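Local coordinates for protein serine-pyruvate aminotransferase (AgxT) (Sulfolobus solfataricus, PDB 3ZRP) that probably catalyses the pyridoxal-phosphate-dependent transfer of an amino group from serine to pyruvate, and from alanine to glyoxylate, at residues Met48-Ser51 and Lys52-Pro56; Arg257-Lys261 and Glu262-Asn266; Thr272-Ala275 and Ser276-Ala280. All coordinates share one frame; numbering follows the deposited sequence. Where two conformers were deposited one is given.

All three contacts are local: a beta turn, a junction between two helices and two successive turns of one helix. None touches another. Contact 1 follows helix 31-48, against which contact 2 also packs; their centres are about 17 Å apart and their nearest atoms about 6 Å. Contacts 2 and 3 share helix 264-284, the first holding its start and the second its middle, with about 20 Å between centres. Contacts 1 and 3 have centres about 30 Å apart. In contact 2 the side chain of Ile-259 stays about 12 Å from that of Gln-188, which binds pyridoxal phosphate, while that of Leu-258 is about 4 Å from Asp-16's, seen to bind calcium, though none is bound to this chain here.

Contact 1 (Met48-Ser51 and Lys52-Pro56); sequences MGAS and KNYQP
Ser-51 and Tyr-54 close a type I beta turn in which the amide N of Tyr-54 meets the carbonyl O of Ser-51 at 3.0 Å. The bond is nearly straight at the hydrogen (168°), although the donor stands well above the carbonyl plane. Just upstream, Gly-49 has the positive phi of a Schellman motif and ends the preceding helix.

Ser-51 adds a second, looser tie to the turn. Its OG, rotated between the backbone N and the carbonyl carbon (chi1 70°), faces the amide of Asn-53 and forms a weak hydrogen bond, OG to N 3.4 Å, in the manner of an ST turn. The stronger partner of this hydroxyl is the OE1 of Glu-176, so one small side chain joins the corner to a separate loop. The methylene of Asn-53 packs alongside, its CB 3.5 Å from the OG of Ser-51. Ala-50 CB, pointing toward the following segment, lies against the root of the tyrosine, 3.8 Å from Tyr-54 CB and 3.9 Å from its CG.

The turn links helix 31-48 to strand 55-60, an outermost strand of the mixed sheet within this chain. Leu-201 of the antiparallel neighbour, strand 197-202, receives Ala-50, Tyr-54 and Pro-56; the tyrosine also touches Pro-204 at the start of helix 204-212, and Pro-56 rests on Leu-41 and Leu-44 of helix 31-48.

Contact 2 (Arg257-Lys261 and Glu262-Asn266); sequences RLIEK and EGIEN
Glu-262 closes the last turn of helix 246-262, its amide N donating to the O of Leu-258 at 3.0 Å. From there its side chain can be followed outward. CB lies 3.7 Å from that same carbonyl O of Leu-258, an ordinary contact one turn back along the helix. CG is trans to the amide nitrogen (chi1 169°), and with chi2 also near 180° the chain stretches straight away from the helix; the side chain also touches Trp-343. At the tip the two carboxylate oxygens part company: OE1 pairs with Arg-267 and OE2 with Arg-270, both in salt bridges. The last side chain of one helix thus holds two arginines of the first turns of the next, and the paired positive charges would probably favour the ionised carboxylate.

Between the helices stands Gly-263, which breaks the first with a positive phi and at the same time takes the N-cap position of helix 264-284. The junction of the two helices has a single residue outside helical geometry. The amide of Gly-263 still closes the last turn, its N 2.8 Å from the O of Ile-259 through a rather bent bond (143°), whereas the following amide, Ile-264 N, turns to the hydroxyl of Tyr-46 in helix 31-48.

The carbonyl of Glu-262 is taken up from the first turn of the second helix: Asn-266 ND2 reaches its O at 3.0 Å, with the acceptor lying in the plane of the asparagine amide and the donor almost in line with the C=O bond. On the buried side, Ile-259 CG2 and Ile-264 CD1 approach loosely to 4.4 Å, and Ile-259 also packs on Val-47 and Leu-191.

Contact 3 (Thr272-Ala275 and Ser276-Ala280); sequences TMVA and SAIRA
The amide N of Ser-276 donates to the carbonyl O of Thr-272 at 3.0 Å. With OG set trans to the serine's own carbonyl carbon (chi1 -62°), the hydroxyl of one conformer bends back along the helix and adds a second bond to Thr-272 O at 2.9 Å, which the alternate conformer leaves doubtful. In that state the two donors arrive from opposite faces of the carbonyl plane, so they do not compete for one approach. Thr-272 itself turns its OG1 to the O of Ile-268, one turn earlier.

Arg-279 folds back over the preceding turn. Its aliphatic part starts over the carbonyl of Ala-275, CG lying 3.4 Å from that O, and a bend at chi3 (-64°) then keeps the chain from running outward. As a result the flat guanidinium group is laid over the peptide: Ala-275 O sits beneath the middle of one face, 3.9 Å from CZ, and NH1 comes to 3.6 Å from Ala-275 CB. No N-H points at the oxygen from that face; it accepts instead from the amide N of Arg-279 at 2.9 Å. The same side chain also rests on Tyr-297.

Val-274 and Ile-278 stand side by side on another side of the helix, turned into the protein and pointing the same way. CG1 of Val-274 meets CD1 of Ile-278 at 3.9 Å, and the pair packs on Pro-346, Ala-349 and Ile-353 of helix 346-363. Next to them Ala-277 brings a small methyl against Val-379 and Leu-380 of helix 372-381. The i to i+4 bonds are those of a regular alpha-helix; its apolar side toward these two helices and its polar residues along another side make it amphipathic, packed among the C-terminal helices of a class-V aminotransferase.

Contact 1 (Met48-Ser51 and Lys52-Pro56)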
# COMPACT_ATOMS: atom_id res chain seq x y z
N MET A 48 1.71 -21.23 -4.57
CA MET A 48 2.52 -21.17 -5.79
C MET A 48 3.30 -22.46 -6.05
O MET A 48 3.95 -22.60 -7.09
CB MET A 48 3.42 -19.97 -5.77
CG MET A 48 2.69 -18.74 -6.26
SD MET A 48 3.65 -17.28 -5.94
CE MET A 48 2.52 -15.99 -6.46
N GLY A 49 3.24 -23.41 -5.12
CA GLY A 49 3.92 -24.69 -5.28
C GLY A 49 5.42 -24.54 -5.36
O GLY A 49 6.00 -24.68 -6.42
N ALA A 50 6.04 -24.24 -4.22
CA ALA A 50 7.49 -24.13 -4.15
C ALA A 50 8.00 -24.53 -2.78
O ALA A 50 7.34 -24.33 -1.77
CB ALA A 50 7.94 -22.72 -4.48
N SER A 51 9.21 -25.08 -2.76
CA SER A 51 9.90 -25.44 -1.52
C SER A 51 10.50 -24.19 -0.87
O SER A 51 10.44 -23.08 -1.46
CB SER A 51 11.01 -26.45 -1.83
OG SER A 51 12.05 -25.81 -2.55
N LYS A 52 11.10 -24.39 0.31
CA LYS A 52 11.74 -23.33 1.09
C LYS A 52 12.96 -22.71 0.40
O LYS A 52 13.55 -21.77 0.91
CB LYS A 52 12.11 -23.83 2.49
CG LYS A 52 13.37 -24.69 2.55
CD LYS A 52 13.39 -25.57 3.82
CE LYS A 52 14.71 -25.46 4.59
NZ LYS A 52 15.91 -25.78 3.76
N ASN A 53 13.32 -23.26 -0.76
CA ASN A 53 14.37 -22.68 -1.60
C ASN A 53 13.94 -21.38 -2.27
O ASN A 53 14.78 -20.57 -2.67
CB ASN A 53 14.77 -23.68 -2.69
CG ASN A 53 15.85 -24.63 -2.24
OD1 ASN A 53 15.62 -25.52 -1.41
ND2 ASN A 53 17.04 -24.45 -2.78
N TYR A 54 12.64 -21.20 -2.41
CA TYR A 54 12.07 -20.01 -3.04
C TYR A 54 11.68 -18.99 -1.98
O TYR A 54 11.11 -19.36 -0.95
CB TYR A 54 10.88 -20.41 -3.91
CG TYR A 54 11.31 -21.01 -5.23
CD1 TYR A 54 12.13 -22.15 -5.28
CD2 TYR A 54 10.90 -20.44 -6.44
CE1 TYR A 54 12.54 -22.70 -6.50
CE2 TYR A 54 11.30 -20.99 -7.66
CZ TYR A 54 12.12 -22.11 -7.67
OH TYR A 54 12.51 -22.65 -8.88
N GLN A 55 11.99 -17.73 -2.23
CA GLN A 55 11.81 -16.67 -1.24
C GLN A 55 10.52 -15.87 -1.47
O GLN A 55 10.40 -15.18 -2.48
CB GLN A 55 13.02 -15.72 -1.25
CG GLN A 55 12.89 -14.52 -0.31
CD GLN A 55 12.84 -14.94 1.15
OE1 GLN A 55 13.82 -15.40 1.71
NE2 GLN A 55 11.68 -14.76 1.79
N PRO A 56 9.56 -15.95 -0.53
CA PRO A 56 8.36 -15.10 -0.66
C PRO A 56 8.60 -13.68 -0.14
O PRO A 56 9.40 -13.46 0.77
CB PRO A 56 7.34 -15.82 0.23
CG PRO A 56 8.24 -16.48 1.32
CD PRO A 56 9.46 -16.92 0.58

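Contact 2 (Arg257-Lys261 and Glu262-Asn266)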
# COMPACT_ATOMS: atom_id res chain seq x y z
N ARG A 257 -5.08 -19.46 5.82
CA ARG A 257 -5.53 -20.56 6.71
C ARG A 257 -6.71 -21.28 6.06
O ARG A 257 -6.71 -22.50 5.95
CB ARG A 257 -5.86 -20.07 8.12
CG ARG A 257 -5.94 -21.21 9.20
CD ARG A 257 -6.48 -20.70 10.56
NE ARG A 257 -7.83 -20.12 10.43
CZ ARG A 257 -8.96 -20.82 10.37
NH1 ARG A 257 -8.94 -22.15 10.44
NH2 ARG A 257 -10.13 -20.19 10.25
N LEU A 258 -7.69 -20.50 5.59
CA LEU A 258 -8.86 -21.05 4.90
C LEU A 258 -8.52 -21.79 3.58
O LEU A 258 -9.11 -22.82 3.30
CB LEU A 258 -9.89 -19.96 4.67
CG LEU A 258 -10.43 -19.36 5.98
CD1 LEU A 258 -11.36 -18.18 5.71
CD2 LEU A 258 -11.12 -20.44 6.85
N ILE A 259 -7.54 -21.28 2.83
CA ILE A 259 -7.08 -21.91 1.58
C ILE A 259 -6.43 -23.26 1.87
O ILE A 259 -6.73 -24.26 1.19
CB ILE A 259 -6.13 -20.97 0.77
CG1 ILE A 259 -6.91 -19.76 0.23
CG2 ILE A 259 -5.45 -21.72 -0.37
CD1 ILE A 259 -6.04 -18.67 -0.43
N GLU A 260 -5.58 -23.31 2.89
CA GLU A 260 -4.92 -24.57 3.25
C GLU A 260 -5.95 -25.57 3.79
O GLU A 260 -5.87 -26.76 3.48
CB GLU A 260 -3.76 -24.37 4.24
CG GLU A 260 -2.92 -25.66 4.44
CD GLU A 260 -1.41 -25.43 4.46
OE1 GLU A 260 -0.95 -24.27 4.39
OE2 GLU A 260 -0.66 -26.43 4.55
N LYS A 261 -6.93 -25.08 4.54
CA LYS A 261 -8.03 -25.93 5.03
C LYS A 261 -8.82 -26.59 3.88
O LYS A 261 -9.05 -27.80 3.92
CB LYS A 261 -8.95 -25.15 5.97
CG LYS A 261 -10.13 -25.93 6.51
CD LYS A 261 -10.88 -25.12 7.54
CE LYS A 261 -12.34 -25.06 7.18
NZ LYS A 261 -13.15 -25.49 8.34
N GLU A 262 -9.21 -25.81 2.87
CA GLU A 262 -9.87 -26.37 1.69
C GLU A 262 -8.93 -27.29 0.90
O GLU A 262 -9.36 -28.33 0.38
CB GLU A 262 -10.43 -25.26 0.78
CG GLU A 262 -10.90 -25.78 -0.59
CD GLU A 262 -11.65 -24.77 -1.41
OE1 GLU A 262 -11.36 -23.57 -1.30
OE2 GLU A 262 -12.53 -25.17 -2.20
N GLY A 263 -7.65 -26.91 0.84
CA GLY A 263 -6.66 -27.60 0.04
C GLY A 263 -6.58 -26.96 -1.33
O GLY A 263 -7.61 -26.76 -1.99
N ILE A 264 -5.36 -26.65 -1.77
CA ILE A 264 -5.16 -25.94 -3.04
C ILE A 264 -5.65 -26.74 -4.25
O ILE A 264 -6.26 -26.17 -5.16
CB ILE A 264 -3.68 -25.45 -3.21
CG1 ILE A 264 -3.54 -24.51 -4.44
CG2 ILE A 264 -2.70 -26.65 -3.21
CD1 ILE A 264 -4.42 -23.21 -4.34
N GLU A 265 -5.40 -28.05 -4.28
CA GLU A 265 -5.89 -28.88 -5.40
C GLU A 265 -7.43 -28.84 -5.48
O GLU A 265 -8.00 -28.71 -6.57
CB GLU A 265 -5.38 -30.32 -5.30
CG GLU A 265 -3.85 -30.47 -5.20
CD GLU A 265 -3.30 -30.25 -3.78
OE1 GLU A 265 -4.09 -30.02 -2.83
OE2 GLU A 265 -2.06 -30.30 -3.62
N ASN A 266 -8.09 -28.92 -4.33
CA ASN A 266 -9.54 -28.85 -4.26
C ASN A 266 -10.05 -27.47 -4.71
O ASN A 266 -11.06 -27.36 -5.40
CB ASN A 266 -10.05 -29.19 -2.86
CG ASN A 266 -9.84 -30.66 -2.49
OD1 ASN A 266 -9.96 -31.55 -3.33
ND2 ASN A 266 -9.50 -30.92 -1.22

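Contact 3 (Thr272-Ala275 and Ser276-Ala280)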
# COMPACT_ATOMS: atom_id res chain seq x y z
N THR A 272 -12.30 -24.71 -11.60
CA THR A 272 -12.51 -25.38 -12.90
C THR A 272 -13.99 -25.73 -13.10
O THR A 272 -14.56 -25.46 -14.16
CB THR A 272 -11.66 -26.65 -13.04
OG1 THR A 272 -10.28 -26.35 -12.78
CG2 THR A 272 -11.81 -27.26 -14.44
N MET A 273 -14.61 -26.33 -12.06
CA MET A 273 -16.01 -26.75 -12.12
C MET A 273 -16.95 -25.56 -12.28
O MET A 273 -17.81 -25.55 -13.17
CB MET A 273 -16.39 -27.55 -10.87
CG MET A 273 -17.89 -27.91 -10.80
SD MET A 273 -18.41 -28.66 -9.25
CE MET A 273 -17.49 -30.22 -9.26
N VAL A 274 -16.77 -24.56 -11.42
CA VAL A 274 -17.63 -23.38 -11.46
C VAL A 274 -17.50 -22.67 -12.82
O VAL A 274 -18.50 -22.28 -13.41
CB VAL A 274 -17.34 -22.38 -10.28
CG1 VAL A 274 -18.01 -21.02 -10.54
CG2 VAL A 274 -17.78 -22.97 -8.95
N ALA A 275 -16.27 -22.46 -13.28
CA ALA A 275 -16.06 -21.77 -14.57
C ALA A 275 -16.67 -22.54 -15.76
O ALA A 275 -17.34 -21.94 -16.59
CB ALA A 275 -14.56 -21.49 -14.80
N SER A 276 -16.43 -23.86 -15.82
CA SER A 276 -17.00 -24.70 -16.87
C SER A 276 -18.53 -24.64 -16.84
O SER A 276 -19.18 -24.59 -17.89
CB SER A 276 -16.53 -26.15 -16.74
OG SER A 276 -15.14 -26.29 -16.87
N ALA A 277 -19.10 -24.63 -15.63
CA ALA A 277 -20.56 -24.55 -15.46
C ALA A 277 -21.12 -23.25 -15.99
O ALA A 277 -22.12 -23.26 -16.70
CB ALA A 277 -21.01 -24.77 -13.97
N ILE A 278 -20.47 -22.12 -15.65
CA ILE A 278 -20.92 -20.81 -16.13
C ILE A 278 -20.80 -20.74 -17.66
O ILE A 278 -21.71 -20.24 -18.33
CB ILE A 278 -20.12 -19.61 -15.47
CG1 ILE A 278 -20.56 -19.42 -14.01
CG2 ILE A 278 -20.30 -18.29 -16.25
CD1 ILE A 278 -19.58 -18.62 -13.14
N ARG A 279 -19.69 -21.24 -18.19
CA ARG A 279 -19.47 -21.24 -19.65
C ARG A 279 -20.54 -22.06 -20.38
O ARG A 279 -21.07 -21.61 -21.40
CB ARG A 279 -18.06 -21.75 -19.99
CG ARG A 279 -16.98 -20.69 -19.72
CD ARG A 279 -15.68 -21.01 -20.45
NE ARG A 279 -15.11 -22.25 -19.94
CZ ARG A 279 -14.25 -22.32 -18.95
NH1 ARG A 279 -13.80 -21.20 -18.34
NH2 ARG A 279 -13.82 -23.53 -18.58
N ALA A 280 -20.84 -23.24 -19.83
CA ALA A 280 -21.91 -24.11 -20.34
C ALA A 280 -23.22 -23.35 -20.41
O ALA A 280 -23.94 -23.41 -21.43
CB ALA A 280 -22.06 -25.35 -19.46